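Local coordinates for glutamine aminotransferase class-II domain protein (Ruegeria pomeroyi, PDB 3MDN) that probably acts as a class-II glutamine amidotransferase of the Ntn-hydrolase type, releasing ammonia from glutamine, although its acceptor substrate is not established, at residues G118-F123 against T137-S142; M129-E134 against L148-L153; W222-E227 against L245-E250. All coordinates share one frame; numbering follows the deposited sequence.

Contact 1 of 3, residues G118-F123 against T137-S142; sequences GGFEAF and TYRKGS
Arg-139 sends its guanidinium group toward the ring of Phe-120, the two side chains approaching from opposite directions. NH2 of Arg-139 lies 4.2 Å from CZ of Phe-120, at the ring's edge and near its plane, with the ring and guanidinium planes turned 74° apart. The polar end of the arginine is anchored by salt bridges from NH1 to Glu-146 and from NE to Asp-128. The chain then bends at Lys-140 and Gly-141, whose backbone N-H groups both bond to the carboxylate of the same Glu-146. This course brings the carbonyl O of Ser-142 to the edge of the same ring, 3.6 Å from CE2 of Phe-120; the anti chi1 of Phe-120, -179°, extends the ring toward both Arg-139 and Ser-142. That oxygen is also 4.2 Å from OE2 of Glu-121, without a bond between them; OE2 forms a salt bridge with Arg-124 of the same chain, and OE1 a hydrogen bond with Thr-137 of the second subunit. The arrangement is a loop-to-loop junction, joining the turn before helix 124-129 to the one before helix 144-154, at a subunit interface of the class-II amidotransferase domain.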
# COMPACT_ATOMS: atom_id res chain seq x y z
N GLY D 118 2.73 -16.66 25.25
CA GLY D 118 3.82 -15.95 25.92
C GLY D 118 5.22 -16.42 25.52
O GLY D 118 5.51 -17.60 25.57
N GLY D 119 6.07 -15.47 25.11
CA GLY D 119 7.47 -15.72 24.79
C GLY D 119 7.65 -16.41 23.45
O GLY D 119 8.72 -16.92 23.15
N PHE D 120 6.59 -16.40 22.64
CA PHE D 120 6.55 -17.17 21.40
C PHE D 120 7.83 -17.04 20.58
O PHE D 120 8.39 -18.05 20.11
CB PHE D 120 5.33 -16.74 20.59
CG PHE D 120 5.18 -17.48 19.28
CD1 PHE D 120 4.71 -18.79 19.26
CD2 PHE D 120 5.44 -16.84 18.07
CE1 PHE D 120 4.53 -19.45 18.07
CE2 PHE D 120 5.26 -17.50 16.86
CZ PHE D 120 4.83 -18.81 16.87
N GLU D 121 8.32 -15.82 20.41
CA GLU D 121 9.50 -15.63 19.55
C GLU D 121 10.70 -16.45 20.01
O GLU D 121 11.51 -16.84 19.19
CB GLU D 121 9.87 -14.16 19.37
CG GLU D 121 9.13 -13.53 18.21
CD GLU D 121 9.62 -14.03 16.83
OE1 GLU D 121 10.85 -13.92 16.54
OE2 GLU D 121 8.78 -14.52 16.04
N ALA D 122 10.77 -16.77 21.30
CA ALA D 122 11.88 -17.58 21.79
C ALA D 122 11.77 -19.06 21.38
O ALA D 122 12.74 -19.81 21.52
CB ALA D 122 12.04 -17.44 23.30
N PHE D 123 10.63 -19.49 20.86
CA PHE D 123 10.51 -20.89 20.42
C PHE D 123 9.81 -21.07 19.08
O PHE D 123 9.22 -22.12 18.82
CB PHE D 123 9.88 -21.77 21.52
CG PHE D 123 8.48 -21.35 21.94
CD1 PHE D 123 8.29 -20.50 23.03
CD2 PHE D 123 7.36 -21.84 21.28
CE1 PHE D 123 7.01 -20.13 23.43
CE2 PHE D 123 6.10 -21.49 21.68
CZ PHE D 123 5.91 -20.63 22.75
N THR D 137 2.58 -25.80 3.94
CA THR D 137 2.48 -24.90 2.81
C THR D 137 1.63 -23.63 3.10
O THR D 137 1.84 -22.59 2.48
CB THR D 137 1.92 -25.65 1.59
OG1 THR D 137 1.91 -24.77 0.47
CG2 THR D 137 0.49 -26.15 1.87
N TYR D 138 0.67 -23.71 4.01
CA TYR D 138 -0.13 -22.55 4.40
C TYR D 138 0.59 -21.60 5.39
O TYR D 138 0.04 -20.56 5.76
CB TYR D 138 -1.47 -23.01 5.01
CG TYR D 138 -2.26 -23.88 4.07
CD1 TYR D 138 -2.40 -25.24 4.29
CD2 TYR D 138 -2.85 -23.34 2.92
CE1 TYR D 138 -3.13 -26.05 3.39
CE2 TYR D 138 -3.57 -24.14 2.03
CZ TYR D 138 -3.72 -25.48 2.28
OH TYR D 138 -4.41 -26.28 1.39
N ARG D 139 1.79 -21.96 5.84
CA ARG D 139 2.49 -21.12 6.82
C ARG D 139 3.20 -20.01 6.05
O ARG D 139 4.21 -20.25 5.43
CB ARG D 139 3.45 -21.97 7.68
CG ARG D 139 4.40 -21.21 8.65
CD ARG D 139 3.67 -20.26 9.57
NE ARG D 139 4.47 -19.93 10.75
CZ ARG D 139 4.16 -18.99 11.63
NH1 ARG D 139 3.08 -18.22 11.46
NH2 ARG D 139 4.96 -18.78 12.68
N LYS D 140 2.61 -18.80 6.06
CA LYS D 140 3.11 -17.69 5.20
C LYS D 140 3.79 -16.58 5.97
O LYS D 140 4.58 -15.85 5.42
CB LYS D 140 1.96 -17.10 4.36
CG LYS D 140 1.30 -18.11 3.41
CD LYS D 140 2.38 -18.68 2.49
CE LYS D 140 1.75 -19.42 1.32
NZ LYS D 140 2.80 -20.10 0.51
N GLY D 141 3.48 -16.42 7.25
CA GLY D 141 4.11 -15.37 8.04
C GLY D 141 4.75 -15.94 9.28
O GLY D 141 5.17 -17.11 9.32
N SER D 142 4.84 -15.12 10.32
CA SER D 142 5.56 -15.54 11.49
C SER D 142 4.77 -15.38 12.79
O SER D 142 5.36 -15.45 13.87
CB SER D 142 6.92 -14.83 11.57
OG SER D 142 6.76 -13.48 11.95

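Contact 2 of 3, residues M129-E134 against L148-L153; sequences MAIADE and LFLLAL
Ile-131 and Leu-151 form the centre of an apolar contact between the connection that follows helix 124-129 and the flank of helix 144-154. Their CA atoms are 5.4 Å apart, a close approach of the two backbones. CG1 of Ile-131 meets CD2 of Leu-151 at 3.7 Å, and the side chains cross at about a right angle, the isoleucine branch lying across the leucine tip. The same leucine methyl also reaches the preceding residue: CB of Ala-130 is 3.8 Å from CD2 of Leu-151. Ile-131 divides its contacts between neighbouring positions of the helix: with CG2 anti to the backbone N, that branch turns to CB of Leu-150, 4.1 Å away, while CG1 meets Leu-151. Leu-151 packs further on Ala-168 of helix 161-179.

A backbone group joins this apolar packing: the carbonyl O of Ala-130 sits 3.6 Å from CD2 of Leu-151, a van der Waals approach to a methyl.

Hydrogen bonding around the contact is supplied by neighbours. OG of Ser-154, farther along the helix, bonds with the N-H of Ala-132 and the carbonyl O of Leu-150, bridging the two backbones beside the packed side chains. Lys-125 of the second subunit bonds through NZ to the carbonyl oxygens of Met-129, a selenomethionine, and Ile-131.

The chemistry divides the work: aliphatic side chains make the direct contact, while Ser-154 of the same chain and Lys-125 of the second subunit engage backbone polar groups beside it.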
# COMPACT_ATOMS: atom_id res chain seq x y z
N MSE D 129 7.85 -26.42 13.67
CA MSE D 129 8.20 -27.83 13.47
C MSE D 129 7.02 -28.74 13.79
O MSE D 129 6.89 -29.82 13.21
CB MSE D 129 9.38 -28.18 14.38
CG MSE D 129 10.11 -29.53 14.11
SE MSE D 129 11.06 -30.12 15.76
CE MSE D 129 9.51 -30.21 16.98
N ALA D 130 6.16 -28.29 14.70
CA ALA D 130 4.96 -29.03 15.09
C ALA D 130 3.85 -29.01 14.06
O ALA D 130 2.91 -29.78 14.19
CB ALA D 130 4.42 -28.52 16.41
N ILE D 131 3.90 -28.13 13.07
CA ILE D 131 2.88 -28.13 12.04
C ILE D 131 3.04 -29.35 11.11
O ILE D 131 4.15 -29.59 10.62
CB ILE D 131 2.91 -26.80 11.23
CG1 ILE D 131 2.59 -25.60 12.13
CG2 ILE D 131 1.93 -26.87 10.06
CD1 ILE D 131 3.08 -24.23 11.53
N ALA D 132 1.97 -30.11 10.84
CA ALA D 132 2.07 -31.25 9.90
C ALA D 132 2.50 -30.76 8.53
O ALA D 132 2.13 -29.65 8.13
CB ALA D 132 0.75 -32.01 9.78
N ASP D 133 3.26 -31.60 7.83
CA ASP D 133 3.69 -31.35 6.46
C ASP D 133 2.51 -30.93 5.57
O ASP D 133 2.65 -30.05 4.73
CB ASP D 133 4.33 -32.61 5.84
CG ASP D 133 5.57 -33.10 6.60
OD1 ASP D 133 5.99 -34.24 6.32
OD2 ASP D 133 6.12 -32.38 7.46
N GLU D 134 1.38 -31.59 5.73
CA GLU D 134 0.20 -31.35 4.90
C GLU D 134 -0.23 -29.86 4.93
O GLU D 134 -0.74 -29.33 3.95
CB GLU D 134 -0.97 -32.20 5.44
CG GLU D 134 -2.16 -32.36 4.49
CD GLU D 134 -3.34 -33.08 5.14
OE1 GLU D 134 -3.15 -33.85 6.12
OE2 GLU D 134 -4.48 -32.89 4.66
N LEU D 148 -1.36 -21.37 15.62
CA LEU D 148 -2.47 -21.97 16.31
C LEU D 148 -3.46 -22.56 15.28
O LEU D 148 -3.99 -23.67 15.45
CB LEU D 148 -3.16 -20.92 17.18
CG LEU D 148 -3.68 -21.17 18.61
CD1 LEU D 148 -4.90 -20.31 18.85
CD2 LEU D 148 -3.98 -22.65 18.93
N PHE D 149 -3.74 -21.81 14.23
CA PHE D 149 -4.69 -22.24 13.20
C PHE D 149 -4.19 -23.48 12.48
O PHE D 149 -4.90 -24.45 12.31
CB PHE D 149 -4.93 -21.12 12.20
CG PHE D 149 -5.81 -21.49 11.02
CD1 PHE D 149 -6.99 -22.21 11.18
CD2 PHE D 149 -5.48 -21.03 9.74
CE1 PHE D 149 -7.82 -22.48 10.08
CE2 PHE D 149 -6.29 -21.33 8.63
CZ PHE D 149 -7.46 -22.05 8.81
N LEU D 150 -2.95 -23.44 12.04
CA LEU D 150 -2.41 -24.57 11.25
C LEU D 150 -2.18 -25.81 12.10
O LEU D 150 -2.36 -26.94 11.63
CB LEU D 150 -1.14 -24.16 10.53
CG LEU D 150 -1.40 -22.99 9.58
CD1 LEU D 150 -0.11 -22.61 8.92
CD2 LEU D 150 -2.48 -23.32 8.52
N LEU D 151 -1.78 -25.59 13.36
CA LEU D 151 -1.72 -26.67 14.35
C LEU D 151 -3.09 -27.30 14.60
O LEU D 151 -3.20 -28.50 14.78
CB LEU D 151 -1.20 -26.17 15.70
CG LEU D 151 0.26 -25.93 16.10
CD1 LEU D 151 0.37 -26.31 17.59
CD2 LEU D 151 1.25 -26.77 15.33
N ALA D 152 -4.14 -26.48 14.65
CA ALA D 152 -5.48 -27.03 14.83
C ALA D 152 -5.91 -27.86 13.60
O ALA D 152 -6.52 -28.93 13.75
CB ALA D 152 -6.50 -25.92 15.15
N LEU D 153 -5.61 -27.36 12.40
CA LEU D 153 -5.77 -28.20 11.19
C LEU D 153 -4.99 -29.50 11.31
O LEU D 153 -5.56 -30.58 11.11
CB LEU D 153 -5.40 -27.43 9.89
CG LEU D 153 -6.51 -26.43 9.50
CD1 LEU D 153 -6.03 -25.29 8.60
CD2 LEU D 153 -7.74 -27.12 8.90

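Contact 3 of 3, residues W222-E227 against L245-E250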
# COMPACT_ATOMS: atom_id res chain seq x y z
N TRP D 222 -26.79 -14.00 14.09
CA TRP D 222 -25.97 -13.85 15.30
C TRP D 222 -24.69 -13.05 15.07
O TRP D 222 -23.97 -13.27 14.09
CB TRP D 222 -25.56 -15.24 15.79
CG TRP D 222 -26.72 -16.08 16.25
CD1 TRP D 222 -27.52 -16.86 15.49
CD2 TRP D 222 -27.19 -16.22 17.60
NE1 TRP D 222 -28.48 -17.47 16.26
CE2 TRP D 222 -28.30 -17.10 17.57
CE3 TRP D 222 -26.79 -15.68 18.83
CZ2 TRP D 222 -29.01 -17.48 18.73
CZ3 TRP D 222 -27.53 -16.05 20.01
CH2 TRP D 222 -28.61 -16.95 19.94
N ALA D 223 -24.37 -12.16 16.00
CA ALA D 223 -23.09 -11.47 16.01
C ALA D 223 -22.27 -11.99 17.19
O ALA D 223 -22.83 -12.30 18.24
CB ALA D 223 -23.27 -9.94 16.12
N VAL D 224 -20.95 -12.07 17.02
CA VAL D 224 -20.02 -12.44 18.07
C VAL D 224 -18.88 -11.42 17.96
O VAL D 224 -18.38 -11.17 16.89
CB VAL D 224 -19.41 -13.85 17.82
CG1 VAL D 224 -18.60 -14.30 19.04
CG2 VAL D 224 -20.52 -14.88 17.49
N VAL D 225 -18.46 -10.85 19.07
CA VAL D 225 -17.57 -9.72 19.04
C VAL D 225 -16.61 -9.78 20.23
O VAL D 225 -16.88 -10.46 21.24
CB VAL D 225 -18.37 -8.42 19.15
CG1 VAL D 225 -19.25 -8.23 17.93
CG2 VAL D 225 -19.22 -8.44 20.42
N SER D 226 -15.50 -9.07 20.12
CA SER D 226 -14.57 -8.93 21.22
C SER D 226 -15.03 -7.89 22.23
O SER D 226 -14.58 -7.90 23.38
CB SER D 226 -13.18 -8.56 20.72
OG SER D 226 -13.23 -7.40 19.93
N GLU D 227 -15.92 -6.97 21.82
CA GLU D 227 -16.47 -5.97 22.75
C GLU D 227 -17.79 -5.40 22.25
O GLU D 227 -17.91 -5.05 21.08
CB GLU D 227 -15.47 -4.84 22.97
CG GLU D 227 -14.79 -4.36 21.70
CD GLU D 227 -14.25 -2.95 21.83
OE1 GLU D 227 -13.15 -2.69 21.29
OE2 GLU D 227 -14.92 -2.11 22.48
N LEU D 245 -18.38 -21.67 21.83
CA LEU D 245 -19.68 -21.35 21.33
C LEU D 245 -19.78 -21.93 19.93
O LEU D 245 -18.82 -21.86 19.15
CB LEU D 245 -19.81 -19.84 21.25
CG LEU D 245 -21.07 -19.23 20.63
CD1 LEU D 245 -22.27 -19.47 21.58
CD2 LEU D 245 -20.86 -17.72 20.34
N THR D 246 -20.94 -22.49 19.59
CA THR D 246 -21.15 -23.06 18.27
C THR D 246 -22.47 -22.48 17.76
O THR D 246 -23.49 -22.59 18.44
CB THR D 246 -21.26 -24.61 18.34
OG1 THR D 246 -20.00 -25.18 18.73
CG2 THR D 246 -21.74 -25.21 16.99
N ILE D 247 -22.43 -21.84 16.59
CA ILE D 247 -23.61 -21.32 15.93
C ILE D 247 -23.77 -21.95 14.56
O ILE D 247 -22.92 -21.76 13.65
CB ILE D 247 -23.59 -19.79 15.82
CG1 ILE D 247 -23.55 -19.17 17.24
CG2 ILE D 247 -24.88 -19.32 15.10
CD1 ILE D 247 -22.92 -17.80 17.29
N GLY D 248 -24.83 -22.72 14.40
CA GLY D 248 -25.04 -23.45 13.16
C GLY D 248 -26.51 -23.74 12.91
O GLY D 248 -27.38 -22.98 13.32
N ALA D 249 -26.77 -24.87 12.26
CA ALA D 249 -28.13 -25.18 11.80
C ALA D 249 -29.13 -25.36 12.93
O ALA D 249 -30.33 -25.27 12.71
CB ALA D 249 -28.11 -26.39 10.90
N GLU D 250 -28.63 -25.61 14.15
CA GLU D 250 -29.49 -25.78 15.34
C GLU D 250 -29.75 -24.50 16.17
O GLU D 250 -30.61 -24.50 17.04
CB GLU D 250 -28.92 -26.88 16.26
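Ile-247 spreads its two branches over Trp-222 and Val-224, two residues apart on strand 222-225, whose side chains both point to the facing segment. Its CG2 approaches the indole obliquely, 3.6 Å from CD1 of Trp-222 and 3.9 Å from CG of Trp-222. The other branch extends to CD1, which lies 4.0 Å from CB of Trp-222. A chi1 of -61° puts CG1 of Ile-247 anti to the carbonyl carbon and CG2 anti to the backbone N, which aims CG2 at the indole and CD1 at CB of Trp-222 and at Val-224; both lie against the base of the tryptophan side chain.

Between the aliphatic residues the meeting is tip to tip. CG2 of Val-224 touches CD1 of Ile-247 at 3.8 Å and CD2 of Leu-245 at 4.0 Å, so a single valine methyl serves two residues of the facing strand.

Tyr-213 of strand 212-216 packs on Trp-222, Val-224 and Leu-245, and the Trp-222 ring also meets Tyr-215 edge-to-face. Backbone bonds from Trp-222 and Val-224 run to His-10 and Ala-8 within their own sheet.

The strand axes approach to 9.7 Å, with their directions 151° apart, a spacing that belongs to stacked sheets rather than to hydrogen-bonded neighbours. Strand 221-225 is part of one antiparallel sheet and strand 243-248 of the other large antiparallel sheet; their apolar faces meet in a layer characteristic of the beta sandwich in the alpha-beta-beta-alpha Ntn-hydrolase fold.

Contacts 1 and 2 adjoin, their centres about 11 Å apart, and interlock along the chain: 118-123 and 129-134 come first, followed by 137-142 and 148-153. They share the helical region running from helix 124-129 to helix 144-154, and they touch where Leu-150 packs on Tyr-138 and Arg-139. Both also reach the second subunit, so the packing within this region is continuous with an assembly interface. Contact 3 comes later in sequence and lies across the centre of the chain, about 28 Å from contact 1 and about 25 Å from contact 2, centre to centre. It joins the two large sheets, whereas the first pair lies among helices and loops next to the second subunit.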